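Local atomic coordinates of carbohydrate kinase (Agrobacterium tumefaciens, PDB entry 2NWH), a protein that probably phosphorylates a sugar or related small molecule, acting as a pfkB-type (ribokinase-like) carbohydrate kinase. Residues A[235-247]-A[302-314]. Sequence-based numbering, arbitrary orientation. Where two conformers were deposited one is given.
Sequences EKAILHPPLIREV and EAMLGLVPQAEML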
ATOM      1  N   GLU A 235      19.249   8.972   9.477  1.00 39.89           N
ATOM      2  CA  GLU A 235      18.533  10.239   9.376  1.00 39.22           C
ATOM      3  C   GLU A 235      17.057  10.117   9.734  1.00 38.77           C
ATOM      4  O   GLU A 235      16.458   9.054   9.596  1.00 38.48           O
ATOM      5  CB  GLU A 235      18.639  10.777   7.949  1.00 39.74           C
ATOM      6  CG  GLU A 235      20.049  11.094   7.478  1.00 42.01           C
ATOM      7  CD  GLU A 235      20.105  11.503   6.005  1.00 42.97           C
ATOM      8  OE1 GLU A 235      19.669  10.707   5.134  1.00 41.67           O
ATOM      9  OE2 GLU A 235      20.603  12.622   5.730  1.00 43.53           O
ATOM     10  N   LYS A 236      16.462  11.225  10.158  1.00 37.67           N
ATOM     11  CA  LYS A 236      15.013  11.311  10.270  1.00 37.03           C
ATOM     12  C   LYS A 236      14.543  12.711   9.852  1.00 36.86           C
ATOM     13  O   LYS A 236      15.302  13.690   9.908  1.00 36.12           O
ATOM     14  CB  LYS A 236      14.532  10.933  11.674  1.00 37.15           C
ATOM     15  CG  LYS A 236      15.107  11.823  12.791  1.00 38.68           C
ATOM     16  CD  LYS A 236      14.747  11.296  14.168  1.00 41.20           C
ATOM     17  CE  LYS A 236      15.264  12.218  15.274  1.00 41.15           C
ATOM     18  NZ  LYS A 236      14.716  11.827  16.600  1.00 42.13           N
ATOM     19  N   ALA A 237      13.301  12.786   9.390  1.00 35.89           N
ATOM     20  CA  ALA A 237      12.697  14.046   9.023  1.00 35.47           C
ATOM     21  C   ALA A 237      11.240  14.050   9.436  1.00 35.28           C
ATOM     22  O   ALA A 237      10.649  13.004   9.704  1.00 35.17           O
ATOM     23  CB  ALA A 237      12.859  14.320   7.528  1.00 35.80           C
ATOM     24  N   ILE A 238      10.664  15.240   9.492  1.00 34.85           N
ATOM     25  CA  ILE A 238       9.304  15.418   9.975  1.00 34.66           C
ATOM     26  C   ILE A 238       8.612  16.519   9.177  1.00 34.42           C
ATOM     27  O   ILE A 238       9.270  17.439   8.694  1.00 33.32           O
ATOM     28  CB  ILE A 238       9.302  15.715  11.499  1.00 35.17           C
ATOM     29  CG1 ILE A 238       7.958  15.390  12.129  1.00 35.34           C
ATOM     30  CG2 ILE A 238       9.783  17.148  11.829  1.00 33.28           C
ATOM     31  CD1 ILE A 238       8.126  14.605  13.383  1.00 33.02           C
ATOM     32  N   LEU A 239       7.292  16.426   9.051  1.00 34.18           N
ATOM     33  CA  LEU A 239       6.519  17.467   8.381  1.00 35.49           C
ATOM     34  C   LEU A 239       6.015  18.590   9.328  1.00 35.99           C
ATOM     35  O   LEU A 239       5.507  18.331  10.419  1.00 35.81           O
ATOM     36  CB  LEU A 239       5.358  16.807   7.644  1.00 35.73           C
ATOM     37  CG  LEU A 239       4.978  17.169   6.203  1.00 36.13           C
ATOM     38  CD1 LEU A 239       6.110  16.937   5.205  1.00 34.25           C
ATOM     39  CD2 LEU A 239       3.777  16.288   5.832  1.00 35.17           C
ATOM     40  N   HIS A 240       6.165  19.841   8.900  1.00 37.14           N
ATOM     41  CA  HIS A 240       5.620  20.980   9.643  1.00 38.23           C
ATOM     42  C   HIS A 240       4.081  21.034   9.585  1.00 38.15           C
ATOM     43  O   HIS A 240       3.476  20.479   8.653  1.00 38.24           O
ATOM     44  CB  HIS A 240       6.221  22.311   9.140  1.00 38.59           C
ATOM     45  CG  HIS A 240       7.702  22.426   9.343  1.00 40.88           C
ATOM     46  ND1 HIS A 240       8.454  23.433   8.774  1.00 44.10           N
ATOM     47  CD2 HIS A 240       8.574  21.653  10.039  1.00 42.28           C
ATOM     48  CE1 HIS A 240       9.721  23.284   9.119  1.00 43.93           C
ATOM     49  NE2 HIS A 240       9.821  22.208   9.882  1.00 44.15           N
ATOM     50  N   PRO A 241       3.441  21.675  10.596  1.00 37.92           N
ATOM     51  CA  PRO A 241       2.008  21.964  10.467  1.00 37.66           C
ATOM     52  C   PRO A 241       1.793  22.916   9.279  1.00 37.61           C
ATOM     53  O   PRO A 241       2.654  23.781   9.038  1.00 37.50           O
ATOM     54  CB  PRO A 241       1.656  22.663  11.792  1.00 37.99           C
ATOM     55  CG  PRO A 241       2.784  22.366  12.739  1.00 37.97           C
ATOM     56  CD  PRO A 241       3.997  22.132  11.889  1.00 37.69           C
ATOM     57  N   PRO A 242       0.676  22.754   8.530  1.00 37.11           N
ATOM     58  CA  PRO A 242       0.394  23.632   7.382  1.00 36.36           C
ATOM     59  C   PRO A 242       0.248  25.098   7.784  1.00 36.02           C
ATOM     60  O   PRO A 242      -0.359  25.387   8.812  1.00 35.60           O
ATOM     61  CB  PRO A 242      -0.957  23.125   6.857  1.00 36.01           C
ATOM     62  CG  PRO A 242      -1.555  22.346   7.984  1.00 36.87           C
ATOM     63  CD  PRO A 242      -0.380  21.735   8.705  1.00 37.28           C
ATOM     64  N   LEU A 243       0.795  25.996   6.966  1.00 35.37           N
ATOM     65  CA  LEU A 243       0.479  27.429   7.042  1.00 35.23           C
ATOM     66  C   LEU A 243      -0.942  27.629   6.498  1.00 34.51           C
ATOM     67  O   LEU A 243      -1.611  26.650   6.147  1.00 34.15           O
ATOM     68  CB  LEU A 243       1.511  28.259   6.260  1.00 35.57           C
ATOM     69  CG  LEU A 243       3.018  28.123   6.586  1.00 36.59           C
ATOM     70  CD1 LEU A 243       3.853  29.068   5.713  1.00 37.53           C
ATOM     71  CD2 LEU A 243       3.346  28.352   8.077  1.00 37.53           C
ATOM     72  N   ILE A 244      -1.407  28.875   6.439  1.00 33.67           N
ATOM     73  CA  ILE A 244      -2.774  29.164   5.983  1.00 33.46           C
ATOM     74  C   ILE A 244      -3.043  28.695   4.542  1.00 32.95           C
ATOM     75  O   ILE A 244      -4.095  28.116   4.252  1.00 32.69           O
ATOM     76  CB  ILE A 244      -3.134  30.671   6.156  1.00 33.41           C
ATOM     77  CG1 ILE A 244      -3.373  30.978   7.643  1.00 34.08           C
ATOM     78  CG2 ILE A 244      -4.344  31.048   5.285  1.00 33.66           C
ATOM     79  CD1 ILE A 244      -3.383  32.468   8.013  1.00 34.35           C
ATOM     80  N   ARG A 245      -2.071  28.937   3.665  1.00 32.58           N
ATOM     81  CA  ARG A 245      -2.193  28.660   2.236  1.00 32.29           C
ATOM     82  C   ARG A 245      -1.996  27.177   1.909  1.00 31.60           C
ATOM     83  O   ARG A 245      -2.348  26.726   0.814  1.00 31.31           O
ATOM     84  CB  ARG A 245      -1.173  29.499   1.451  1.00 33.13           C
ATOM     85  CG  ARG A 245       0.312  29.219   1.817  1.00 34.64           C
ATOM     86  CD  ARG A 245       1.300  29.807   0.795  1.00 38.69           C
ATOM     87  NE  ARG A 245       1.033  29.365  -0.576  1.00 40.27           N
ATOM     88  CZ  ARG A 245       1.559  28.275  -1.141  1.00 43.33           C
ATOM     89  NH1 ARG A 245       2.399  27.484  -0.466  1.00 41.35           N
ATOM     90  NH2 ARG A 245       1.238  27.972  -2.396  1.00 44.64           N
ATOM     91  N   GLU A 246      -1.446  26.433   2.863  1.00 30.73           N
ATOM     92  CA  GLU A 246      -1.011  25.053   2.630  1.00 30.15           C
ATOM     93  C   GLU A 246      -2.067  23.965   2.815  1.00 29.79           C
ATOM     94  O   GLU A 246      -3.083  24.166   3.490  1.00 29.45           O
ATOM     95  CB  GLU A 246       0.207  24.743   3.483  1.00 30.29           C
ATOM     96  CG  GLU A 246       1.401  25.531   3.032  1.00 31.41           C
ATOM     97  CD  GLU A 246       2.604  25.306   3.887  1.00 34.00           C
ATOM     98  OE1 GLU A 246       2.449  24.858   5.047  1.00 34.95           O
ATOM     99  OE2 GLU A 246       3.715  25.581   3.392  1.00 37.33           O
ATOM    100  N   VAL A 247      -1.803  22.807   2.208  1.00 29.57           N
ATOM    101  CA  VAL A 247      -2.751  21.696   2.230  1.00 29.29           C
ATOM    102  C   VAL A 247      -2.860  21.117   3.656  1.00 29.89           C
ATOM    103  O   VAL A 247      -1.832  20.833   4.316  1.00 29.15           O
ATOM    104  CB  VAL A 247      -2.453  20.633   1.109  1.00 30.11           C
ATOM    105  CG1 VAL A 247      -1.057  19.999   1.274  1.00 27.48           C
ATOM    106  CG2 VAL A 247      -3.560  19.565   1.041  1.00 29.04           C
ATOM    107  N   GLU A 302       3.916  17.070  -8.952  1.00 22.09           N
ATOM    108  CA  GLU A 302       4.611  18.326  -9.236  1.00 22.30           C
ATOM    109  C   GLU A 302       3.729  19.544  -8.925  1.00 22.20           C
ATOM    110  O   GLU A 302       4.194  20.499  -8.302  1.00 20.78           O
ATOM    111  CB  GLU A 302       5.045  18.309 -10.711  1.00 23.50           C
ATOM    112  CG  GLU A 302       5.940  19.442 -11.204  1.00 28.33           C
ATOM    113  CD  GLU A 302       6.154  19.382 -12.757  1.00 30.83           C
ATOM    114  OE1 GLU A 302       5.150  19.198 -13.513  1.00 32.42           O
ATOM    115  OE2 GLU A 302       7.307  19.521 -13.209  1.00 33.21           O
ATOM    116  N   ALA A 303       2.445  19.498  -9.320  1.00 21.64           N
ATOM    117  CA  ALA A 303       1.542  20.623  -9.103  1.00 21.86           C
ATOM    118  C   ALA A 303       1.134  20.818  -7.619  1.00 22.23           C
ATOM    119  O   ALA A 303       0.862  21.959  -7.194  1.00 22.47           O
ATOM    120  CB  ALA A 303       0.292  20.503 -10.000  1.00 22.12           C
ATOM    121  N   MET A 304       1.068  19.726  -6.857  1.00 21.43           N
ATOM    122  CA  MET A 304       0.615  19.806  -5.466  0.50 21.37           C
ATOM    123  C   MET A 304       1.777  20.128  -4.522  1.00 21.62           C
ATOM    124  O   MET A 304       1.567  20.708  -3.459  1.00 21.01           O
ATOM    125  CB  MET A 304      -0.102  18.511  -5.031  0.50 21.29           C
ATOM    126  CG  MET A 304      -0.645  18.525  -3.576  0.50 18.73           C
ATOM    127  SD  MET A 304      -2.025  19.662  -3.276  0.50 10.93           S
ATOM    128  CE  MET A 304      -3.396  18.512  -3.613  0.50 14.06           C
ATOM    129  N   LEU A 305       2.989  19.784  -4.941  1.00 21.41           N
ATOM    130  CA  LEU A 305       4.149  19.947  -4.080  1.00 21.89           C
ATOM    131  C   LEU A 305       4.345  21.347  -3.454  1.00 21.62           C
ATOM    132  O   LEU A 305       4.725  21.449  -2.295  1.00 21.57           O
ATOM    133  CB  LEU A 305       5.413  19.475  -4.797  1.00 21.51           C
ATOM    134  CG  LEU A 305       6.608  19.308  -3.868  1.00 22.52           C
ATOM    135  CD1 LEU A 305       6.309  18.111  -2.895  1.00 22.11           C
ATOM    136  CD2 LEU A 305       7.906  19.069  -4.701  1.00 22.62           C
ATOM    137  N   GLY A 306       4.086  22.406  -4.213  1.00 22.63           N
ATOM    138  CA  GLY A 306       4.248  23.779  -3.695  1.00 23.69           C
ATOM    139  C   GLY A 306       3.300  24.098  -2.526  1.00 23.98           C
ATOM    140  O   GLY A 306       3.500  25.056  -1.784  1.00 23.35           O
ATOM    141  N   LEU A 307       2.268  23.278  -2.363  1.00 23.42           N
ATOM    142  CA  LEU A 307       1.274  23.483  -1.308  0.60 23.46           C
ATOM    143  C   LEU A 307       1.561  22.634  -0.075  1.00 24.34           C
ATOM    144  O   LEU A 307       0.922  22.800   0.985  1.00 24.36           O
ATOM    145  CB  LEU A 307      -0.121  23.178  -1.852  0.60 22.96           C
ATOM    146  CG  LEU A 307      -0.652  24.005  -3.026  0.60 24.00           C
ATOM    147  CD1 LEU A 307      -0.717  25.474  -2.684  0.60 21.69           C
ATOM    148  CD2 LEU A 307       0.149  23.784  -4.315  0.60 27.20           C
ATOM    149  N   VAL A 308       2.524  21.725  -0.220  1.00 24.54           N
ATOM    150  CA  VAL A 308       2.929  20.829   0.861  1.00 26.72           C
ATOM    151  C   VAL A 308       3.815  21.560   1.859  1.00 27.06           C
ATOM    152  O   VAL A 308       4.767  22.229   1.469  1.00 26.17           O
ATOM    153  CB  VAL A 308       3.630  19.539   0.317  1.00 25.82           C
ATOM    154  CG1 VAL A 308       4.161  18.663   1.448  1.00 27.34           C
ATOM    155  CG2 VAL A 308       2.643  18.755  -0.498  1.00 26.78           C
ATOM    156  N   PRO A 309       3.494  21.436   3.154  1.00 28.28           N
ATOM    157  CA  PRO A 309       4.368  22.058   4.152  1.00 30.33           C
ATOM    158  C   PRO A 309       5.832  21.652   3.995  1.00 31.49           C
ATOM    159  O   PRO A 309       6.132  20.578   3.472  1.00 30.83           O
ATOM    160  CB  PRO A 309       3.809  21.538   5.483  1.00 30.97           C
ATOM    161  CG  PRO A 309       2.357  21.218   5.188  1.00 30.34           C
ATOM    162  CD  PRO A 309       2.318  20.770   3.751  1.00 28.12           C
ATOM    163  N   GLN A 310       6.741  22.503   4.459  1.00 33.52           N
ATOM    164  CA  GLN A 310       8.167  22.123   4.513  1.00 35.16           C
ATOM    165  C   GLN A 310       8.473  20.936   5.446  1.00 35.41           C
ATOM    166  O   GLN A 310       7.719  20.674   6.396  1.00 35.86           O
ATOM    167  CB  GLN A 310       9.039  23.324   4.856  1.00 36.09           C
ATOM    168  CG  GLN A 310       9.464  24.117   3.625  1.00 39.33           C
ATOM    169  CD  GLN A 310      10.017  23.219   2.511  1.00 42.49           C
ATOM    170  OE1 GLN A 310      10.696  22.208   2.770  1.00 44.80           O
ATOM    171  NE2 GLN A 310       9.721  23.586   1.261  1.00 42.63           N
ATOM    172  N   ALA A 311       9.558  20.213   5.146  1.00 34.98           N
ATOM    173  CA  ALA A 311      10.002  19.095   5.966  1.00 35.03           C
ATOM    174  C   ALA A 311      11.255  19.517   6.714  1.00 35.45           C
ATOM    175  O   ALA A 311      11.999  20.381   6.241  1.00 35.73           O
ATOM    176  CB  ALA A 311      10.274  17.831   5.111  1.00 34.54           C
ATOM    177  N   GLU A 312      11.456  18.937   7.891  1.00 36.14           N
ATOM    178  CA  GLU A 312      12.586  19.287   8.752  1.00 37.81           C
ATOM    179  C   GLU A 312      13.397  18.036   9.085  1.00 38.25           C
ATOM    180  O   GLU A 312      12.866  17.119   9.706  1.00 38.04           O
ATOM    181  CB  GLU A 312      12.065  19.949  10.047  1.00 38.18           C
ATOM    182  CG  GLU A 312      13.149  20.270  11.105  1.00 41.74           C
ATOM    183  CD  GLU A 312      12.654  21.164  12.261  1.00 46.19           C
ATOM    184  OE1 GLU A 312      11.638  20.838  12.926  1.00 47.78           O
ATOM    185  OE2 GLU A 312      13.317  22.191  12.525  1.00 49.03           O
ATOM    186  N   MET A 313      14.663  17.991   8.656  1.00 39.25           N
ATOM    187  CA  MET A 313      15.591  16.944   9.111  1.00 39.99           C
ATOM    188  C   MET A 313      15.814  17.120  10.612  1.00 40.31           C
ATOM    189  O   MET A 313      15.799  18.247  11.121  1.00 40.31           O
ATOM    190  CB  MET A 313      16.943  17.012   8.380  1.00 40.11           C
ATOM    191  CG  MET A 313      17.041  16.209   7.068  1.00 40.24           C
ATOM    192  SD  MET A 313      16.963  14.398   7.166  1.00 41.51           S
ATOM    193  CE  MET A 313      17.089  14.063   5.408  1.00 37.83           C
ATOM    194  N   LEU A 314      16.024  16.011  11.312  1.00 40.92           N
ATOM    195  CA  LEU A 314      16.222  16.020  12.760  1.00 41.57           C
ATOM    196  C   LEU A 314      17.438  15.174  13.150  1.00 41.89           C
ATOM    197  O   LEU A 314      18.311  15.615  13.922  1.00 42.89           O
ATOM    198  CB  LEU A 314      14.956  15.515  13.469  1.00 41.61           C
ATOM    199  CG  LEU A 314      13.655  16.314  13.314  1.00 41.82           C
ATOM    200  CD1 LEU A 314      12.501  15.585  13.988  1.00 41.43           C
ATOM    201  CD2 LEU A 314      13.778  17.771  13.848  1.00 43.39           C
TER
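Strands 236-239 and 311-313 form an antiparallel pair at one edge of the large mixed sheet, with Ile238 and Glu312 as the hydrogen-bonded pair. Ile238 N donates to Glu312 O at 2.9 Å, and Glu312 N donates to Ile238 O at 2.8 Å. Leu314 N and His240 N extend the ladder, bonding to Lys236 O and Gln310 O. Gln310 O also lies over one face of the His240 ring, offset toward its rim. The ring NE2 comes within 3.2 Å of Glu312 CB, and ring and carboxylate planes stand 82° apart. Ile238 CG2 meets Leu314 CD1 at 3.8 Å. In this ribokinase-like fold, 311-313 is the last strand of the chain and an outermost one of the sheet. Its Ala311 and Met313 point to the face covered by helix 271-286. Past the ladder, Pro309 packs into the loop after 236-239, its CB 3.4 Å from His240 O. Glu246 OE1 lies 3.5 Å from Pro309 CA and accepts a hydrogen bond from Leu243 N, above the carboxylate plane. Val247 N bonds to Leu307 O. The Arg245 chain bends at chi3 (-55°), bringing NH1 to Gly306 O. This hydrogen bond is 3.0 Å long, in the guanidinium plane and almost straight at N-H...O.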